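Local structure of FOKI restriction endonuclease (2FOK) at residues K212-N217 with N257-H263; F431-Y436 with E550-G555; P160-R164 with I352-F357; H115-F119 with A155-Y159; A311-E315 with F374-R379. The protein cuts double-stranded DNA as a type IIS restriction endonuclease, probably recognising its site through helix-turn-helix-like domains and hydrolysing with a metal-dependent PD-(D/E)XK-type cleavage domain. All coordinates share one frame; numbering follows the deposited sequence.

Interaction 1 (K212-N217 with N257-H263)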
# COMPACT_ATOMS: atom_id res chain seq x y z
N LYS A 212 -0.54 -22.06 -6.41
CA LYS A 212 0.14 -21.11 -7.28
C LYS A 212 -0.77 -19.97 -7.69
O LYS A 212 -0.37 -18.81 -7.64
CB LYS A 212 0.68 -21.83 -8.52
CG LYS A 212 1.70 -22.89 -8.19
CD LYS A 212 2.52 -23.26 -9.41
CE LYS A 212 4.01 -23.08 -9.16
NZ LYS A 212 4.69 -24.37 -8.90
N GLY A 213 -1.99 -20.29 -8.09
CA GLY A 213 -2.94 -19.28 -8.51
C GLY A 213 -3.24 -18.22 -7.45
O GLY A 213 -3.27 -17.03 -7.75
N GLU A 214 -3.47 -18.66 -6.21
CA GLU A 214 -3.78 -17.74 -5.12
C GLU A 214 -2.60 -16.84 -4.80
O GLU A 214 -2.78 -15.69 -4.41
CB GLU A 214 -4.16 -18.54 -3.86
CG GLU A 214 -4.22 -17.72 -2.59
CD GLU A 214 -5.57 -17.05 -2.38
OE1 GLU A 214 -6.50 -17.31 -3.17
OE2 GLU A 214 -5.70 -16.26 -1.42
N ILE A 215 -1.39 -17.38 -4.96
CA ILE A 215 -0.15 -16.64 -4.69
C ILE A 215 0.15 -15.66 -5.82
O ILE A 215 0.64 -14.56 -5.59
CB ILE A 215 1.06 -17.59 -4.53
CG1 ILE A 215 0.95 -18.36 -3.22
CG2 ILE A 215 2.38 -16.80 -4.60
CD1 ILE A 215 2.13 -19.28 -2.92
N ARG A 216 -0.14 -16.09 -7.05
CA ARG A 216 0.12 -15.28 -8.23
C ARG A 216 -0.82 -14.08 -8.36
O ARG A 216 -0.49 -13.11 -9.06
CB ARG A 216 -0.00 -16.14 -9.49
CG ARG A 216 0.35 -15.41 -10.78
CD ARG A 216 0.61 -16.38 -11.91
NE ARG A 216 -0.41 -17.42 -11.97
CZ ARG A 216 -0.16 -18.73 -12.01
NH1 ARG A 216 1.09 -19.18 -11.99
NH2 ARG A 216 -1.16 -19.58 -12.06
N ASN A 217 -1.97 -14.14 -7.70
CA ASN A 217 -2.95 -13.08 -7.81
C ASN A 217 -3.49 -12.47 -6.51
O ASN A 217 -3.98 -11.35 -6.53
CB ASN A 217 -4.14 -13.56 -8.64
CG ASN A 217 -3.74 -14.11 -9.99
OD1 ASN A 217 -3.16 -13.38 -10.81
ND2 ASN A 217 -4.02 -15.38 -10.24
N ASN A 257 12.65 -24.22 -12.77
CA ASN A 257 11.19 -23.95 -12.92
C ASN A 257 10.94 -22.70 -13.74
O ASN A 257 11.84 -21.90 -14.01
CB ASN A 257 10.54 -23.79 -11.55
CG ASN A 257 9.97 -25.09 -11.04
OD1 ASN A 257 10.66 -26.11 -10.98
ND2 ASN A 257 8.69 -25.06 -10.66
N LYS A 258 9.68 -22.53 -14.13
CA LYS A 258 9.28 -21.38 -14.91
C LYS A 258 8.03 -20.83 -14.26
O LYS A 258 7.20 -21.60 -13.76
CB LYS A 258 9.00 -21.78 -16.36
CG LYS A 258 9.87 -21.05 -17.37
CD LYS A 258 9.19 -19.79 -17.88
CE LYS A 258 9.58 -19.49 -19.32
NZ LYS A 258 11.01 -19.07 -19.46
N GLU A 259 7.89 -19.51 -14.26
CA GLU A 259 6.73 -18.89 -13.65
C GLU A 259 6.32 -17.67 -14.46
O GLU A 259 7.09 -17.15 -15.25
CB GLU A 259 7.04 -18.48 -12.20
CG GLU A 259 7.55 -19.63 -11.32
CD GLU A 259 6.49 -20.71 -11.10
OE1 GLU A 259 5.29 -20.38 -11.09
OE2 GLU A 259 6.86 -21.89 -10.94
N PHE A 260 5.08 -17.23 -14.25
CA PHE A 260 4.53 -16.07 -14.94
C PHE A 260 3.61 -15.29 -14.03
O PHE A 260 3.02 -15.85 -13.10
CB PHE A 260 3.75 -16.51 -16.19
CG PHE A 260 2.43 -17.16 -15.88
CD1 PHE A 260 2.36 -18.51 -15.54
CD2 PHE A 260 1.25 -16.42 -15.92
CE1 PHE A 260 1.12 -19.12 -15.26
CE2 PHE A 260 0.01 -17.01 -15.64
CZ PHE A 260 -0.05 -18.36 -15.31
N ILE A 261 3.50 -13.99 -14.29
CA ILE A 261 2.63 -13.09 -13.53
C ILE A 261 1.65 -12.51 -14.54
O ILE A 261 2.06 -11.84 -15.49
CB ILE A 261 3.42 -11.94 -12.86
CG1 ILE A 261 4.28 -12.48 -11.71
CG2 ILE A 261 2.47 -10.88 -12.36
CD1 ILE A 261 3.51 -13.31 -10.71
N SER A 262 0.35 -12.76 -14.35
CA SER A 262 -0.66 -12.27 -15.28
C SER A 262 -0.99 -10.79 -15.11
O SER A 262 -1.49 -10.15 -16.04
CB SER A 262 -1.92 -13.10 -15.14
OG SER A 262 -1.65 -14.29 -14.43
N HIS A 263 -0.73 -10.24 -13.93
CA HIS A 263 -1.00 -8.84 -13.67
C HIS A 263 0.21 -8.01 -14.05
O HIS A 263 0.90 -7.44 -13.20
CB HIS A 263 -1.35 -8.63 -12.19
CG HIS A 263 -2.65 -9.24 -11.79
ND1 HIS A 263 -2.90 -9.72 -10.52
CD2 HIS A 263 -3.78 -9.48 -12.50
CE1 HIS A 263 -4.11 -10.23 -10.46
NE2 HIS A 263 -4.68 -10.09 -11.65
O HOH W 1 -0.82 -12.39 -12.10

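Interaction 2 (F431-Y436 with E550-G555)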
# COMPACT_ATOMS: atom_id res chain seq x y z
N PHE A 431 16.02 -6.37 4.22
CA PHE A 431 16.92 -5.45 4.92
C PHE A 431 18.19 -6.21 5.36
O PHE A 431 19.31 -5.71 5.25
CB PHE A 431 16.22 -4.89 6.16
CG PHE A 431 16.90 -3.68 6.76
CD1 PHE A 431 16.88 -2.45 6.11
CD2 PHE A 431 17.49 -3.75 8.01
CE1 PHE A 431 17.42 -1.31 6.71
CE2 PHE A 431 18.03 -2.62 8.61
CZ PHE A 431 18.00 -1.40 7.96
N PHE A 432 18.00 -7.44 5.84
CA PHE A 432 19.13 -8.23 6.29
C PHE A 432 20.14 -8.42 5.17
O PHE A 432 21.33 -8.15 5.33
CB PHE A 432 18.65 -9.59 6.82
CG PHE A 432 18.44 -9.61 8.31
CD1 PHE A 432 19.42 -9.14 9.18
CD2 PHE A 432 17.24 -10.09 8.85
CE1 PHE A 432 19.22 -9.14 10.57
CE2 PHE A 432 17.03 -10.10 10.24
CZ PHE A 432 18.02 -9.62 11.10
N MET A 433 19.64 -8.87 4.02
CA MET A 433 20.47 -9.13 2.84
C MET A 433 21.00 -7.90 2.12
O MET A 433 22.15 -7.88 1.68
CB MET A 433 19.70 -9.99 1.83
CG MET A 433 19.96 -11.47 1.97
SD MET A 433 18.45 -12.44 1.88
CE MET A 433 17.96 -12.13 0.19
N LYS A 434 20.16 -6.89 1.98
CA LYS A 434 20.55 -5.69 1.26
C LYS A 434 21.38 -4.70 2.06
O LYS A 434 22.27 -4.05 1.51
CB LYS A 434 19.30 -4.98 0.72
CG LYS A 434 18.77 -5.57 -0.58
CD LYS A 434 17.92 -4.56 -1.33
CE LYS A 434 17.16 -5.23 -2.48
NZ LYS A 434 16.26 -4.27 -3.18
N VAL A 435 21.09 -4.58 3.36
CA VAL A 435 21.80 -3.62 4.19
C VAL A 435 22.85 -4.19 5.12
O VAL A 435 23.95 -3.63 5.23
CB VAL A 435 20.80 -2.78 5.03
CG1 VAL A 435 21.55 -1.72 5.85
CG2 VAL A 435 19.79 -2.11 4.11
N TYR A 436 22.53 -5.29 5.79
CA TYR A 436 23.47 -5.93 6.71
C TYR A 436 24.54 -6.65 5.92
O TYR A 436 25.70 -6.64 6.29
CB TYR A 436 22.74 -6.92 7.61
CG TYR A 436 22.19 -6.33 8.89
CD1 TYR A 436 20.99 -5.62 8.89
CD2 TYR A 436 22.84 -6.52 10.11
CE1 TYR A 436 20.45 -5.11 10.08
CE2 TYR A 436 22.32 -6.03 11.29
CZ TYR A 436 21.13 -5.32 11.27
OH TYR A 436 20.60 -4.82 12.45
N GLU A 550 16.02 -1.37 16.51
CA GLU A 550 17.42 -1.76 16.68
C GLU A 550 17.88 -2.45 15.39
O GLU A 550 19.07 -2.47 15.09
CB GLU A 550 17.58 -2.70 17.88
CG GLU A 550 17.42 -2.01 19.24
CD GLU A 550 18.60 -1.13 19.62
OE1 GLU A 550 19.61 -1.13 18.88
OE2 GLU A 550 18.53 -0.42 20.66
N LEU A 551 16.94 -3.02 14.64
CA LEU A 551 17.25 -3.67 13.36
C LEU A 551 17.82 -2.58 12.48
O LEU A 551 18.90 -2.73 11.90
CB LEU A 551 15.97 -4.21 12.71
CG LEU A 551 15.93 -5.42 11.76
CD1 LEU A 551 14.64 -5.37 10.98
CD2 LEU A 551 17.08 -5.43 10.79
N LEU A 552 17.07 -1.48 12.38
CA LEU A 552 17.41 -0.31 11.59
C LEU A 552 18.70 0.35 12.10
O LEU A 552 19.57 0.72 11.32
CB LEU A 552 16.26 0.71 11.65
CG LEU A 552 14.88 0.18 11.25
CD1 LEU A 552 13.83 1.26 11.46
CD2 LEU A 552 14.89 -0.24 9.79
N ILE A 553 18.81 0.50 13.42
CA ILE A 553 19.98 1.10 14.03
C ILE A 553 21.21 0.29 13.69
O ILE A 553 22.26 0.84 13.36
CB ILE A 553 19.84 1.17 15.56
CG1 ILE A 553 18.96 2.36 15.96
CG2 ILE A 553 21.22 1.29 16.20
CD1 ILE A 553 18.79 2.53 17.47
N GLY A 554 21.07 -1.03 13.77
CA GLY A 554 22.19 -1.92 13.47
C GLY A 554 22.52 -1.96 12.00
O GLY A 554 23.65 -2.27 11.63
N GLY A 555 21.55 -1.66 11.14
CA GLY A 555 21.80 -1.67 9.71
C GLY A 555 22.49 -0.39 9.27
O GLY A 555 23.23 -0.39 8.29

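Interaction 3 (P160-R164 with I352-F357)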
# COMPACT_ATOMS: atom_id res chain seq x y z
N PRO A 160 -4.30 11.54 -10.77
CA PRO A 160 -2.85 11.35 -10.67
C PRO A 160 -2.29 9.93 -10.74
O PRO A 160 -1.44 9.65 -11.57
CB PRO A 160 -2.46 12.09 -9.38
CG PRO A 160 -3.56 13.07 -9.16
CD PRO A 160 -4.81 12.43 -9.72
N PRO A 161 -2.74 9.02 -9.85
CA PRO A 161 -2.23 7.65 -9.89
C PRO A 161 -2.19 7.01 -11.27
O PRO A 161 -1.24 6.28 -11.59
CB PRO A 161 -3.14 6.91 -8.92
CG PRO A 161 -3.46 7.95 -7.90
CD PRO A 161 -3.68 9.21 -8.72
N ALA A 162 -3.21 7.28 -12.08
CA ALA A 162 -3.27 6.74 -13.44
C ALA A 162 -2.14 7.38 -14.23
O ALA A 162 -1.43 6.72 -14.97
CB ALA A 162 -4.61 7.08 -14.08
N ILE A 163 -1.97 8.69 -14.06
CA ILE A 163 -0.89 9.38 -14.76
C ILE A 163 0.44 8.80 -14.30
O ILE A 163 1.36 8.65 -15.09
CB ILE A 163 -0.93 10.90 -14.49
CG1 ILE A 163 -2.19 11.51 -15.11
CG2 ILE A 163 0.32 11.57 -15.08
CD1 ILE A 163 -2.46 11.05 -16.54
N ARG A 164 0.54 8.46 -13.02
CA ARG A 164 1.76 7.88 -12.47
C ARG A 164 2.00 6.49 -13.05
O ARG A 164 3.13 6.14 -13.35
CB ARG A 164 1.68 7.75 -10.94
CG ARG A 164 2.91 7.09 -10.34
CD ARG A 164 4.20 7.77 -10.83
NE ARG A 164 5.35 7.43 -10.01
CZ ARG A 164 6.57 7.95 -10.17
NH1 ARG A 164 6.80 8.84 -11.12
NH2 ARG A 164 7.57 7.57 -9.38
N ILE A 352 5.26 12.99 -5.77
CA ILE A 352 5.76 12.61 -7.07
C ILE A 352 5.24 11.20 -7.40
O ILE A 352 4.73 10.95 -8.49
CB ILE A 352 7.32 12.63 -7.06
CG1 ILE A 352 7.82 14.07 -6.88
CG2 ILE A 352 7.89 12.02 -8.35
CD1 ILE A 352 9.33 14.22 -6.76
N ASN A 353 5.35 10.30 -6.42
CA ASN A 353 4.92 8.92 -6.58
C ASN A 353 3.41 8.69 -6.76
O ASN A 353 2.96 7.56 -6.99
CB ASN A 353 5.42 8.09 -5.39
CG ASN A 353 6.82 7.54 -5.60
OD1 ASN A 353 7.48 7.84 -6.60
ND2 ASN A 353 7.29 6.74 -4.65
N THR A 354 2.61 9.74 -6.65
CA THR A 354 1.18 9.57 -6.83
C THR A 354 0.66 10.22 -8.11
O THR A 354 -0.53 10.14 -8.41
CB THR A 354 0.38 10.05 -5.58
OG1 THR A 354 -0.97 10.36 -5.94
CG2 THR A 354 1.03 11.24 -4.96
N GLY A 355 1.55 10.84 -8.89
CA GLY A 355 1.13 11.44 -10.15
C GLY A 355 1.37 12.92 -10.40
O GLY A 355 1.07 13.41 -11.50
N ILE A 356 1.89 13.63 -9.41
CA ILE A 356 2.15 15.06 -9.55
C ILE A 356 3.61 15.28 -9.97
O ILE A 356 4.51 14.64 -9.45
CB ILE A 356 1.87 15.79 -8.20
CG1 ILE A 356 0.43 15.50 -7.76
CG2 ILE A 356 2.08 17.30 -8.36
CD1 ILE A 356 0.31 14.94 -6.36
N PHE A 357 3.82 16.19 -10.93
CA PHE A 357 5.17 16.46 -11.44
C PHE A 357 5.92 17.56 -10.71
O PHE A 357 5.57 18.73 -10.81
CB PHE A 357 5.11 16.81 -12.92
CG PHE A 357 4.49 15.74 -13.78
CD1 PHE A 357 5.16 14.54 -14.01
CD2 PHE A 357 3.24 15.93 -14.34
CE1 PHE A 357 4.58 13.54 -14.79
CE2 PHE A 357 2.65 14.93 -15.13
CZ PHE A 357 3.33 13.74 -15.35

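Interaction 4 (H115-F119 with A155-Y159)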
# COMPACT_ATOMS: atom_id res chain seq x y z
N HIS A 115 -16.04 9.16 -7.19
CA HIS A 115 -15.41 10.36 -6.70
C HIS A 115 -14.00 10.54 -7.26
O HIS A 115 -13.62 11.65 -7.64
CB HIS A 115 -15.38 10.31 -5.17
CG HIS A 115 -14.57 11.40 -4.55
ND1 HIS A 115 -13.21 11.29 -4.34
CD2 HIS A 115 -14.91 12.65 -4.15
CE1 HIS A 115 -12.75 12.41 -3.82
NE2 HIS A 115 -13.76 13.26 -3.70
N ALA A 116 -13.23 9.45 -7.34
CA ALA A 116 -11.86 9.52 -7.86
C ALA A 116 -11.76 10.01 -9.31
O ALA A 116 -10.85 10.76 -9.65
CB ALA A 116 -11.19 8.15 -7.72
N LEU A 117 -12.69 9.59 -10.17
CA LEU A 117 -12.67 10.00 -11.57
C LEU A 117 -13.38 11.34 -11.79
O LEU A 117 -13.52 11.79 -12.92
CB LEU A 117 -13.30 8.93 -12.45
CG LEU A 117 -12.51 7.63 -12.57
CD1 LEU A 117 -13.25 6.67 -13.48
CD2 LEU A 117 -11.11 7.92 -13.09
N GLY A 118 -13.85 11.94 -10.71
CA GLY A 118 -14.50 13.24 -10.79
C GLY A 118 -15.93 13.33 -11.26
O GLY A 118 -16.35 14.40 -11.71
N PHE A 119 -16.70 12.25 -11.15
CA PHE A 119 -18.09 12.27 -11.59
C PHE A 119 -19.03 12.80 -10.50
O PHE A 119 -20.18 13.16 -10.78
CB PHE A 119 -18.53 10.88 -12.03
CG PHE A 119 -17.80 10.38 -13.25
CD1 PHE A 119 -17.58 11.21 -14.34
CD2 PHE A 119 -17.33 9.07 -13.30
CE1 PHE A 119 -16.92 10.76 -15.46
CE2 PHE A 119 -16.66 8.60 -14.42
CZ PHE A 119 -16.45 9.45 -15.50
N ALA A 155 -11.68 11.79 -17.76
CA ALA A 155 -11.88 11.66 -16.32
C ALA A 155 -10.64 11.07 -15.67
O ALA A 155 -10.12 11.60 -14.69
CB ALA A 155 -13.09 10.78 -16.05
N ILE A 156 -10.15 9.97 -16.23
CA ILE A 156 -8.97 9.29 -15.68
C ILE A 156 -7.68 10.09 -15.82
O ILE A 156 -6.74 9.89 -15.04
CB ILE A 156 -8.76 7.88 -16.32
CG1 ILE A 156 -8.20 6.93 -15.26
CG2 ILE A 156 -7.84 7.97 -17.55
CD1 ILE A 156 -8.14 5.44 -15.67
N SER A 157 -7.63 11.00 -16.79
CA SER A 157 -6.43 11.82 -17.00
C SER A 157 -6.27 12.89 -15.91
O SER A 157 -5.20 13.46 -15.73
CB SER A 157 -6.49 12.48 -18.38
OG SER A 157 -6.44 11.50 -19.41
N SER A 158 -7.36 13.15 -15.19
CA SER A 158 -7.37 14.12 -14.09
C SER A 158 -7.09 13.37 -12.78
O SER A 158 -7.14 13.96 -11.70
CB SER A 158 -8.74 14.77 -14.00
OG SER A 158 -9.68 13.85 -13.45
N TYR A 159 -6.81 12.08 -12.90
CA TYR A 159 -6.53 11.18 -11.78
C TYR A 159 -5.01 10.92 -11.73
O TYR A 159 -4.48 10.16 -12.53
CB TYR A 159 -7.32 9.88 -12.00
CG TYR A 159 -7.24 8.89 -10.86
CD1 TYR A 159 -7.57 9.27 -9.56
CD2 TYR A 159 -6.74 7.61 -11.06
CE1 TYR A 159 -7.41 8.40 -8.51
CE2 TYR A 159 -6.57 6.73 -10.00
CZ TYR A 159 -6.91 7.14 -8.73
OH TYR A 159 -6.72 6.29 -7.67
O HOH W 2 -9.90 13.11 -10.70

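Interaction 5 (A311-E315 with F374-R379)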
# COMPACT_ATOMS: atom_id res chain seq x y z
N ALA A 311 -0.44 18.27 2.59
CA ALA A 311 -1.32 19.21 1.90
C ALA A 311 -0.68 20.60 1.83
O ALA A 311 -0.71 21.26 0.79
CB ALA A 311 -2.66 19.30 2.61
N LEU A 312 -0.13 21.03 2.96
CA LEU A 312 0.52 22.31 3.05
C LEU A 312 1.82 22.38 2.24
O LEU A 312 2.23 23.46 1.83
CB LEU A 312 0.80 22.63 4.52
CG LEU A 312 -0.49 22.90 5.30
CD1 LEU A 312 -0.19 23.08 6.77
CD2 LEU A 312 -1.16 24.14 4.70
N ILE A 313 2.48 21.25 2.02
CA ILE A 313 3.70 21.29 1.22
C ILE A 313 3.30 21.45 -0.24
O ILE A 313 3.97 22.13 -1.01
CB ILE A 313 4.56 20.02 1.38
CG1 ILE A 313 4.97 19.81 2.84
CG2 ILE A 313 5.83 20.17 0.57
CD1 ILE A 313 5.39 18.37 3.17
N LEU A 314 2.21 20.80 -0.63
CA LEU A 314 1.71 20.91 -1.99
C LEU A 314 1.43 22.39 -2.29
O LEU A 314 1.84 22.92 -3.31
CB LEU A 314 0.41 20.12 -2.15
CG LEU A 314 0.22 19.13 -3.30
CD1 LEU A 314 -1.24 18.73 -3.39
CD2 LEU A 314 0.70 19.72 -4.61
N GLU A 315 0.72 23.04 -1.36
CA GLU A 315 0.35 24.44 -1.49
C GLU A 315 1.53 25.36 -1.69
O GLU A 315 1.50 26.24 -2.56
CB GLU A 315 -0.40 24.90 -0.25
CG GLU A 315 -1.86 24.51 -0.22
CD GLU A 315 -2.60 25.19 0.91
OE1 GLU A 315 -1.97 26.03 1.60
OE2 GLU A 315 -3.79 24.89 1.12
N PHE A 374 -8.11 22.37 -3.74
CA PHE A 374 -8.66 21.39 -2.81
C PHE A 374 -8.71 22.02 -1.43
O PHE A 374 -7.90 22.89 -1.11
CB PHE A 374 -7.78 20.14 -2.77
CG PHE A 374 -6.35 20.41 -2.42
CD1 PHE A 374 -5.48 20.94 -3.37
CD2 PHE A 374 -5.86 20.13 -1.15
CE1 PHE A 374 -4.14 21.18 -3.06
CE2 PHE A 374 -4.53 20.36 -0.83
CZ PHE A 374 -3.66 20.89 -1.78
N VAL A 375 -9.64 21.59 -0.59
CA VAL A 375 -9.75 22.16 0.74
C VAL A 375 -9.12 21.33 1.85
O VAL A 375 -9.26 20.11 1.88
CB VAL A 375 -11.22 22.42 1.11
CG1 VAL A 375 -11.91 21.11 1.46
CG2 VAL A 375 -11.30 23.39 2.27
N ILE A 376 -8.39 22.00 2.74
CA ILE A 376 -7.80 21.34 3.89
C ILE A 376 -8.87 21.61 4.93
O ILE A 376 -9.05 22.76 5.35
CB ILE A 376 -6.48 22.02 4.37
CG1 ILE A 376 -5.38 21.86 3.32
CG2 ILE A 376 -6.02 21.38 5.65
CD1 ILE A 376 -4.02 22.35 3.79
N PRO A 377 -9.61 20.57 5.35
CA PRO A 377 -10.68 20.72 6.35
C PRO A 377 -10.21 21.05 7.76
O PRO A 377 -9.12 20.65 8.17
CB PRO A 377 -11.39 19.37 6.28
CG PRO A 377 -10.31 18.41 5.88
CD PRO A 377 -9.44 19.18 4.91
N ASN A 378 -11.04 21.75 8.51
CA ASN A 378 -10.70 22.13 9.88
C ASN A 378 -9.33 22.79 9.89
O ASN A 378 -8.37 22.23 10.42
CB ASN A 378 -10.69 20.90 10.80
CG ASN A 378 -11.75 19.88 10.44
OD1 ASN A 378 -12.66 20.16 9.65
ND2 ASN A 378 -11.64 18.69 11.00
N ARG A 379 -9.24 23.97 9.30
CA ARG A 379 -7.99 24.71 9.24
C ARG A 379 -8.22 26.20 9.54
O ARG A 379 -8.47 26.51 10.72
CB ARG A 379 -7.35 24.54 7.86
CG ARG A 379 -7.92 25.43 6.76
CD ARG A 379 -6.85 26.41 6.28
NE ARG A 379 -6.38 26.10 4.93
CZ ARG A 379 -5.16 26.37 4.48
NH1 ARG A 379 -4.27 26.96 5.27
NH2 ARG A 379 -4.83 26.05 3.24

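Interaction 1 (K212-N217 with N257-H263)
Arg216 and Ile261 bring the backbones nearest, CA to CA 6.3 Å, where helix 209-218 passes strand 258-267 with short axes inclined at 48°. The pairing lies in recognition subdomain 2, a helix-turn-helix family unit, and sets a helix against one strand of a small antiparallel sheet. Arg216 does most of the work. Its CG stands anti to the backbone N (chi1 -176°) and the chain bends at chi3, which lays the guanidinium flat on the Phe260 ring, centres 4.0 Å apart and planes 17° apart. On the strand side Lys244 adds a cation-pi contact to Phe260. With an alanine here the guanidinium is gone, and the Phe260 face would probably be left without its stacking partner. Glu259 OE1 lies near the guanidinium plane, at its edge, too far from NH1 for a salt bridge; Glu259 also makes a long one to Lys212, whose NZ is hydrogen-bonded to Ala207 O. Near the end of helix 209-218, Asn217 OD1 lies over one face of the His263 ring, 3.3 Å from CE1. One water bridges the two segments: bonded also to Ser262 OG, it donates to Asn217 OD1 at 2.8 Å and accepts from His263 N at 2.8 Å.

Interaction 2 (F431-Y436 with E550-G555)
Two helices of the cleavage domain meet where Tyr436, the last residue of helix 421-436, reaches Leu551 in the first half of helix 548-560. The phenol OH donates to Leu551 O at 2.7 Å, lying in the carbonyl plane on a lone pair (C=O...O angle 123°), and the same oxygen also takes the backbone N-H of Gly555. Leu551 O further lies at the rim of the Phe431 ring, in its plane. CD2 of Leu551 is wedged among three aromatic side chains: it meets Phe431 CD2 at 3.3 Å, at that ring's edge, touches Tyr436 CE1 at 3.5 Å and stands over one face of Phe432.

The domain belongs to the PD-(D/E)XK nuclease family, and helix 548-560 directly follows strand 542-547 of its mixed sheet. The axes of segments 431-436 and 550-555 are only 27° apart, helix 421-436 finishing in a wider pi-type turn at 432-436.

Glycines permit the close approach. Gly555 CA lies over the Tyr436 ring as a CH-pi contact, 4.2 Å from its centroid, and a beta carbon there would run into Phe431 CE2; one on Gly554 would strike Tyr436 OH. A chi1 of -165° points the Phe431 ring across to the other helix, where one face receives CD2 of Leu552, 4.2 Å from the ring centroid; the same ring meets Tyr408 edge-to-face.

Interaction 3 (P160-R164 with I352-F357)
Pro160 and Gly355 come within 4.0 Å, CA to CA, so this contact is a case of two backbones meeting with almost nothing between them. The tight part is the proline pair at the start of helix 160-169, pressed against the turn that ends helix 341-352. Gly355 closes that helix in a Schellman motif, with positive phi, and its lack of a side chain leaves room for Pro160 O, which receives a CA-H...O contact from Gly355 CA at 3.4 Å. A beta carbon on Gly355 would collide with that oxygen. Thr354 O sits 2.9 Å from Pro161 N, an atom with no hydrogen to give, so this closeness is packing and not bonding. Thr354 OG1, alongside the Pro161 ring, is buried here and has no polar partner in the model. Ile163 CG2, also buried, touches Phe357 CZ at 3.7 Å.

Solvent reaches the contact in part at Arg164 and Ile352. Arg164, its CG anti to the backbone N (chi1 177°) and its chain bent at chi2, spreads the guanidinium with one face over Asn353 CA and Ile352 O. NH2 comes within 2.8 Å of the buried Asn353 OD1, the guanidinium and amide planes 37° apart, while NE is held by Asn183 O.

The contact thus joins recognition subdomain 2 to the D3 domain, both of helix-turn-helix families. Helix 222-236 packs on Pro161 through Ile230, Trp10 covers Pro161 and Thr354, and Ile352 rests on strand 358-361.

Interaction 4 (H115-F119 with A155-Y159)
Leu117 holds CG anti to its carbonyl carbon (chi1 -68°), and its chi2 sends CD1 outward and leaves CD2 as the branch against Ile156, while Tyr159, with CG anti to the backbone N (chi1 -175°), swings its ring toward Ala116. Leu117 CD2 lies 3.6 Å from Ile156 CA, and the two side chains run side by side, pointing the same way. The Tyr159 ring borders Ala116, CE1 being 3.9 Å from the methyl CB, and its OH is bonded to Gly9 O.

Each segment is a helix end. Gly118, with positive phi, finishes helix 104-116 in a Schellman motif; Tyr159 is the N-cap residue of helix 160-169, just beyond helix 146-157. Ala155, in the last turn of helix 146-157, fits against the end of helix 104-116: its CB meets Leu117 O at 3.3 Å and Phe119 CZ at 3.7 Å.

Ser158 OG donates to Ala155 O at 2.6 Å, tilted 17° from the carbonyl plane, and Ser158 N uses the same oxygen. A water 2.7 Å from Ala116 O and 2.9 Å from Ser158 OG bridges the two segments.

The contact joins recognition subdomains 1 and 2. Ile156 and Tyr159 pack on Trp233 of helix 222-236, and Phe119, just ahead of strand 120-123, stacks on Tyr138 and leans on Ile151 and Leu152 of helix 146-157.

Interaction 5 (A311-E315 with F374-R379)
Glu315 and Arg379 approach from opposite directions and meet nearly coplanar, carboxylate and guanidinium planes 20° apart. Their salt bridge rests on OE2 of Glu315, 2.6 Å from Arg379 NH2; a weak hydrogen bond runs from the same NH2 to OE1 at 3.3 Å, near-straight at 158°. One guanidinium nitrogen is thus shared by both carboxylate oxygens. The Glu315 chain is extended beyond CG, whereas that of Arg379 bends at chi2 and chi3 to come back to the helix. If a glutamine took the place of Glu315, the negative charge would be absent and Arg379 would probably lose its ionic mate, leaving its guanidinium more at liberty to turn.

Helix 303-319 belongs to the D3 domain, a helix-turn-helix family unit, and segment 374-379 is an irregular stretch of chain between strand 364-367 and helix 389-398; Arg379 is the last ordered residue before a short gap. Ile376 packs against the ion pair, CD1 lying 3.7 Å from Glu315 OE2. That CD1 touches Ala311 CB at 3.5 Å and is tight against Leu312 CD2, also 3.5 Å, the latter side chain crossing it at about a right angle. Phe374, with CG between its backbone N and carbonyl carbon (chi1 56°), presents its ring edge to Ala311 O, which lies in the ring plane. Obliquely to that ring, Leu314 CD1 reaches Phe374 CZ at 3.6 Å, and the same leucine continues onto Leu351 of helix 341-352.

Overall arrangement
Interaction 1 lies within recognition subdomain 2 and interaction 2 within the cleavage domain, their centres 30 Å apart. Interaction 4 joins subdomains 1 and 2, interaction 3 ties subdomain 2 to D3, and interaction 5 packs the irregular chain 374-379 against helix 303-319 of D3. Interactions 3 and 4 touch, centres 13 Å apart, on consecutive helices 146-157 and 160-169. Interaction 4 closes first along the chain; interaction 1 falls between the two segments of interaction 3; the segments of interactions 3 and 5 alternate; interaction 2 comes last. The chain thus illustrates how a multidomain enzyme combines contacts within its units with contacts between them.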